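Alpha-1,2-mannosidase (Bacteroides thetaiotaomicron, PDB 2WW2) hydrolyses alpha-mannosidic linkages with inversion of configuration, as a calcium-dependent glycoside hydrolase of family 92. Local coordinates at residues Glu428-Leu433 against Ala446-Tyr451; Gly423-Glu428 against Pro439-Ala444. All blocks are in the same frame, centred on the assembly; numbering follows the deposited sequence.

Contact 1 (Glu428-Leu433 against Ala446-Tyr451)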
loop_
_atom_site.group_PDB
_atom_site.type_symbol
_atom_site.label_atom_id
_atom_site.label_comp_id
_atom_site.label_asym_id
_atom_site.label_seq_id
_atom_site.Cartn_x
_atom_site.Cartn_y
_atom_site.Cartn_z
ATOM N N GLU A 428 -9.666 8.824 -37.296
ATOM C CA GLU A 428 -9.136 8.180 -38.491
ATOM C C GLU A 428 -8.553 6.816 -38.140
ATOM O O GLU A 428 -8.883 5.822 -38.780
ATOM C CB GLU A 428 -8.086 9.055 -39.168
ATOM C CG GLU A 428 -8.568 10.445 -39.513
ATOM C CD GLU A 428 -8.155 11.511 -38.488
ATOM O OE1 GLU A 428 -8.209 11.264 -37.243
ATOM O OE2 GLU A 428 -7.771 12.614 -38.957
ATOM N N TYR A 429 -7.694 6.766 -37.118
ATOM C CA TYR A 429 -7.155 5.490 -36.644
ATOM C C TYR A 429 -8.276 4.544 -36.217
ATOM O O TYR A 429 -8.280 3.371 -36.546
ATOM C CB TYR A 429 -6.269 5.709 -35.413
ATOM C CG TYR A 429 -4.851 6.179 -35.687
ATOM C CD1 TYR A 429 -4.009 5.470 -36.534
ATOM C CD2 TYR A 429 -4.349 7.311 -35.053
ATOM C CE1 TYR A 429 -2.714 5.899 -36.767
ATOM C CE2 TYR A 429 -3.060 7.738 -35.264
ATOM C CZ TYR A 429 -2.253 7.034 -36.129
ATOM O OH TYR A 429 -0.970 7.467 -36.333
ATOM N N TYR A 430 -9.195 5.052 -35.407
ATOM C CA TYR A 430 -10.269 4.211 -34.866
ATOM C C TYR A 430 -11.076 3.547 -35.988
ATOM O O TYR A 430 -11.403 2.358 -35.910
ATOM C CB TYR A 430 -11.162 5.079 -33.983
ATOM C CG TYR A 430 -12.388 4.416 -33.404
ATOM C CD1 TYR A 430 -12.334 3.796 -32.162
ATOM C CD2 TYR A 430 -13.616 4.446 -34.078
ATOM C CE1 TYR A 430 -13.458 3.214 -31.606
ATOM C CE2 TYR A 430 -14.761 3.864 -33.518
ATOM C CZ TYR A 430 -14.668 3.250 -32.283
ATOM O OH TYR A 430 -15.768 2.665 -31.683
ATOM N N ASP A 431 -11.406 4.319 -37.020
ATOM C CA ASP A 431 -12.190 3.790 -38.140
ATOM C C ASP A 431 -11.392 2.734 -38.911
ATOM O O ASP A 431 -11.944 1.741 -39.384
ATOM C CB ASP A 431 -12.625 4.918 -39.089
ATOM C CG ASP A 431 -13.786 5.756 -38.522
ATOM O OD1 ASP A 431 -14.444 5.307 -37.570
ATOM O OD2 ASP A 431 -14.034 6.858 -39.038
ATOM N N LYS A 432 -10.087 2.950 -39.025
ATOM C CA LYS A 432 -9.242 2.032 -39.794
ATOM C C LYS A 432 -8.899 0.772 -39.009
ATOM O O LYS A 432 -8.904 -0.330 -39.548
ATOM C CB LYS A 432 -7.954 2.739 -40.212
ATOM C CG LYS A 432 -6.953 1.842 -40.975
ATOM N N LEU A 433 -8.585 0.942 -37.731
ATOM C CA LEU A 433 -7.972 -0.125 -36.947
ATOM C C LEU A 433 -8.938 -0.836 -36.018
ATOM O O LEU A 433 -8.667 -1.948 -35.596
ATOM C CB LEU A 433 -6.837 0.445 -36.089
ATOM C CG LEU A 433 -5.640 1.120 -36.746
ATOM C CD1 LEU A 433 -4.699 1.660 -35.657
ATOM C CD2 LEU A 433 -4.913 0.142 -37.697
ATOM N N ALA A 446 -8.853 4.576 -23.125
ATOM C CA ALA A 446 -10.054 5.183 -22.533
ATOM C C ALA A 446 -10.910 5.800 -23.653
ATOM O O ALA A 446 -12.137 5.651 -23.651
ATOM C CB ALA A 446 -9.677 6.218 -21.478
ATOM N N LYS A 447 -10.275 6.459 -24.629
ATOM C CA LYS A 447 -11.037 7.003 -25.755
ATOM C C LYS A 447 -11.756 5.912 -26.557
ATOM O O LYS A 447 -12.943 6.049 -26.872
ATOM C CB LYS A 447 -10.149 7.851 -26.679
ATOM C CG LYS A 447 -9.753 9.202 -26.042
ATOM C CD LYS A 447 -8.613 9.900 -26.810
ATOM C CE LYS A 447 -8.377 11.318 -26.236
ATOM N NZ LYS A 447 -7.176 11.999 -26.778
ATOM N N THR A 448 -11.036 4.841 -26.899
ATOM C CA THR A 448 -11.635 3.746 -27.651
ATOM C C THR A 448 -12.884 3.239 -26.925
ATOM O O THR A 448 -13.934 2.997 -27.543
ATOM C CB THR A 448 -10.642 2.568 -27.797
ATOM O OG1 THR A 448 -9.460 3.012 -28.469
ATOM C CG2 THR A 448 -11.259 1.433 -28.608
ATOM N N LEU A 449 -12.768 3.047 -25.617
ATOM C CA LEU A 449 -13.900 2.541 -24.842
ATOM C C LEU A 449 -15.089 3.516 -24.821
ATOM O O LEU A 449 -16.251 3.108 -24.955
ATOM C CB LEU A 449 -13.446 2.143 -23.421
ATOM C CG LEU A 449 -12.431 0.985 -23.391
ATOM C CD1 LEU A 449 -11.649 0.913 -22.058
ATOM C CD2 LEU A 449 -13.080 -0.379 -23.695
ATOM N N GLU A 450 -14.813 4.803 -24.670
ATOM C CA GLU A 450 -15.880 5.804 -24.735
ATOM C C GLU A 450 -16.510 5.829 -26.138
ATOM O O GLU A 450 -17.725 5.983 -26.286
ATOM C CB GLU A 450 -15.320 7.198 -24.392
ATOM C CG GLU A 450 -14.772 7.343 -22.957
ATOM C CD GLU A 450 -15.859 7.590 -21.911
ATOM O OE1 GLU A 450 -16.983 7.958 -22.314
ATOM O OE2 GLU A 450 -15.598 7.418 -20.676
ATOM N N TYR A 451 -15.690 5.671 -27.165
ATOM C CA TYR A 451 -16.195 5.736 -28.539
ATOM C C TYR A 451 -17.069 4.532 -28.922
ATOM O O TYR A 451 -18.052 4.688 -29.660
ATOM C CB TYR A 451 -15.052 5.830 -29.548
ATOM C CG TYR A 451 -14.142 7.041 -29.418
ATOM C CD1 TYR A 451 -14.498 8.145 -28.642
ATOM C CD2 TYR A 451 -12.925 7.068 -30.082
ATOM C CE1 TYR A 451 -13.640 9.242 -28.532
ATOM C CE2 TYR A 451 -12.068 8.162 -29.991
ATOM C CZ TYR A 451 -12.433 9.239 -29.210
ATOM O OH TYR A 451 -11.589 10.318 -29.108
#
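Tyr430 and Thr448 mark the closest approach of the two helical segments, with their CA atoms 7.4 Å apart, and three buried residues, Tyr430, Thr448 and Tyr451, make the contact. The central one is Tyr430. With CG anti to the backbone N (chi1 176°), its ring leaves helix 427-433 and reaches across to the partner helix. Tyr451 meets it as a T-shaped pair: the edge of the Tyr451 ring is turned to the face of Tyr430, the centroids lie 5.6 Å apart and the planes stand at 84°. At the touching rim, Tyr451 CD2 sits over that face, 3.9 Å from Tyr430 CD1. The methylene is tighter still, since Tyr451 CB comes within 3.7 Å of Tyr430 CE1. Farther out, Tyr430 OH passes 3.6 Å from the carbonyl carbon Tyr451 C, a van der Waals contact. Thr448 adds its methyl, CG2 lying 4.1 Å from Tyr430 CE1, while its hydroxyl stays beside its own backbone N (chi1 -59°) and bonds to Val436 N and Ala444 O. The carbonyl Lys447 O lies over one face of the Tyr451 ring, toward its rim.

Both phenols are buried and bonded: Tyr430 OH reaches Asp455 OD2 and Asn480 ND2, Tyr451 OH bonds to Asp425 O, and Arg424 makes a cation-pi contact with the Tyr430 ring. With an alanine in place of Tyr430, the edge of Tyr451 would probably face a gap and Asp455 would lose its phenol partner. Within this contact Tyr430 alone joins the short helix 427-433 to the N-terminal part of the long helix 444-465, where Leu449 points away from the contact and packs against Trp522 of helix 519-522.

Contact 2 (Gly423-Glu428 against Pro439-Ala444); sequences GRDGFE and PEVPEA
Asp425 and Val441 carry most of this small contact, their side chains lying alongside each other and running opposite ways. The CB of Asp425 is directed toward the 439-444 segment, and with CG anti to the backbone N (chi1 -165°) the carboxylate lies alongside Val441. CG itself is 4.1 Å from Val441 CG1. One step on, OD2 comes to 3.5 Å from the same methyl, an apolar flank for an oxygen whose charge is met by Lys447 NZ in a salt bridge. The other oxygen, OD1, pairs with Arg415 NH1, so each oxygen has a basic partner. The ammonium of Lys447 also bonds to Pro442 O, so it bridges the two segments.

The second methyl of Val441, CG2, rests 4.3 Å from Gly426 CA. Gly426 is the third residue of a type II beta turn from Arg424 to Phe427, closed by a weak hydrogen bond from Phe427 N to Arg424 O. With phi at 82°, a CB here would jam against Asp425 O, which by itself calls for glycine, and would also press on Val441 CG2. A second type II turn, from Val441 to Ala444, bends the other segment. Each turn leads straight into a helix, with Gly426 at the N-cap of helix 427-433 and Glu443 at that of helix 444-465. Val441 lies between these helices, touching Tyr429 on the first and Lys447 on the second.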
loop_
_atom_site.group_PDB
_atom_site.type_symbol
_atom_site.label_atom_id
_atom_site.label_comp_id
_atom_site.label_asym_id
_atom_site.label_seq_id
_atom_site.Cartn_x
_atom_site.Cartn_y
_atom_site.Cartn_z
ATOM N N GLY A 423 -15.399 16.933 -30.963
ATOM C CA GLY A 423 -15.400 15.931 -32.026
ATOM C C GLY A 423 -14.710 14.673 -31.500
ATOM O O GLY A 423 -14.770 14.389 -30.304
ATOM N N ARG A 424 -14.027 13.938 -32.378
ATOM C CA ARG A 424 -13.471 12.645 -32.006
ATOM C C ARG A 424 -11.968 12.555 -32.261
ATOM O O ARG A 424 -11.524 12.273 -33.373
ATOM C CB ARG A 424 -14.187 11.507 -32.755
ATOM C CG ARG A 424 -13.677 10.103 -32.373
ATOM C CD ARG A 424 -14.555 8.994 -32.990
ATOM N NE ARG A 424 -15.781 8.814 -32.215
ATOM C CZ ARG A 424 -16.527 7.705 -32.221
ATOM N NH1 ARG A 424 -16.198 6.664 -32.990
ATOM N NH2 ARG A 424 -17.610 7.640 -31.459
ATOM N N ASP A 425 -11.185 12.781 -31.218
ATOM C CA ASP A 425 -9.738 12.671 -31.350
ATOM C C ASP A 425 -9.370 11.232 -31.744
ATOM O O ASP A 425 -9.799 10.265 -31.097
ATOM C CB ASP A 425 -9.073 13.046 -30.023
ATOM C CG ASP A 425 -7.583 13.305 -30.171
ATOM O OD1 ASP A 425 -7.149 13.678 -31.286
ATOM O OD2 ASP A 425 -6.852 13.145 -29.169
ATOM N N GLY A 426 -8.584 11.100 -32.803
ATOM C CA GLY A 426 -8.160 9.784 -33.273
ATOM C C GLY A 426 -9.153 9.043 -34.156
ATOM O O GLY A 426 -9.032 7.836 -34.328
ATOM N N PHE A 427 -10.126 9.744 -34.733
ATOM C CA PHE A 427 -11.207 9.035 -35.434
ATOM C C PHE A 427 -10.690 8.281 -36.652
ATOM O O PHE A 427 -11.206 7.218 -36.996
ATOM C CB PHE A 427 -12.376 9.967 -35.807
ATOM C CG PHE A 427 -12.062 10.922 -36.898
ATOM C CD1 PHE A 427 -12.287 10.574 -38.219
ATOM C CD2 PHE A 427 -11.528 12.168 -36.612
ATOM C CE1 PHE A 427 -11.994 11.455 -39.232
ATOM C CE2 PHE A 427 -11.238 13.053 -37.618
ATOM C CZ PHE A 427 -11.471 12.695 -38.937
ATOM N N GLU A 428 -9.666 8.824 -37.296
ATOM C CA GLU A 428 -9.136 8.180 -38.491
ATOM C C GLU A 428 -8.553 6.816 -38.140
ATOM O O GLU A 428 -8.883 5.822 -38.780
ATOM C CB GLU A 428 -8.086 9.055 -39.168
ATOM C CG GLU A 428 -8.568 10.445 -39.513
ATOM C CD GLU A 428 -8.155 11.511 -38.488
ATOM O OE1 GLU A 428 -8.209 11.264 -37.243
ATOM O OE2 GLU A 428 -7.771 12.614 -38.957
ATOM N N PRO A 439 1.327 4.994 -28.401
ATOM C CA PRO A 439 1.385 6.374 -27.936
ATOM C C PRO A 439 0.993 7.406 -28.995
ATOM O O PRO A 439 1.132 8.602 -28.752
ATOM C CB PRO A 439 2.862 6.540 -27.553
ATOM C CG PRO A 439 3.593 5.647 -28.570
ATOM C CD PRO A 439 2.627 4.526 -28.923
ATOM N N GLU A 440 0.507 6.960 -30.151
ATOM C CA GLU A 440 0.073 7.883 -31.203
ATOM C C GLU A 440 -0.960 8.903 -30.727
ATOM O O GLU A 440 -0.944 10.052 -31.153
ATOM C CB GLU A 440 -0.500 7.111 -32.385
ATOM C CG GLU A 440 0.549 6.328 -33.183
ATOM C CD GLU A 440 0.819 4.943 -32.619
ATOM O OE1 GLU A 440 0.329 4.637 -31.510
ATOM O OE2 GLU A 440 1.527 4.157 -33.291
ATOM N N VAL A 441 -1.880 8.474 -29.866
ATOM C CA VAL A 441 -2.908 9.376 -29.342
ATOM C C VAL A 441 -2.947 9.245 -27.826
ATOM O O VAL A 441 -3.046 8.139 -27.309
ATOM C CB VAL A 441 -4.308 9.026 -29.927
ATOM C CG1 VAL A 441 -5.377 9.970 -29.380
ATOM C CG2 VAL A 441 -4.292 9.059 -31.460
ATOM N N PRO A 442 -2.840 10.371 -27.100
ATOM C CA PRO A 442 -2.943 10.328 -25.640
ATOM C C PRO A 442 -4.253 9.693 -25.176
ATOM O O PRO A 442 -5.300 9.933 -25.779
ATOM C CB PRO A 442 -2.946 11.809 -25.239
ATOM C CG PRO A 442 -2.210 12.500 -26.345
ATOM C CD PRO A 442 -2.530 11.717 -27.605
ATOM N N GLU A 443 -4.197 8.887 -24.120
ATOM C CA GLU A 443 -5.415 8.350 -23.517
ATOM C C GLU A 443 -6.242 7.469 -24.467
ATOM O O GLU A 443 -7.457 7.366 -24.348
ATOM C CB GLU A 443 -6.246 9.502 -22.930
ATOM C CG GLU A 443 -5.464 10.236 -21.846
ATOM C CD GLU A 443 -6.097 11.549 -21.402
ATOM O OE1 GLU A 443 -7.337 11.644 -21.268
ATOM O OE2 GLU A 443 -5.324 12.496 -21.153
ATOM N N ALA A 444 -5.546 6.787 -25.368
ATOM C CA ALA A 444 -6.160 6.083 -26.480
ATOM C C ALA A 444 -7.143 4.983 -26.078
ATOM O O ALA A 444 -8.146 4.776 -26.750
ATOM C CB ALA A 444 -5.060 5.485 -27.387
#

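In the fold
Coming from the N terminus, the chain enters at Gly423, turns into helix 427-433, and leaves it for an irregular connection that runs to helix 444-465. Contact 2 closes the first loop, bringing 439-444 back to the lead-in of the short helix. Contact 1 closes the second, setting 446-451 against helix 427-433 itself. Because the segments alternate, the two loops cross instead of nesting, and they share Glu428; their centres are about 7 Å apart. Contact 2 thus joins the lead-ins of the two helices, and contact 1 joins helix 427-433 to the first turns of helix 444-465, all within the family 92 catalytic domain.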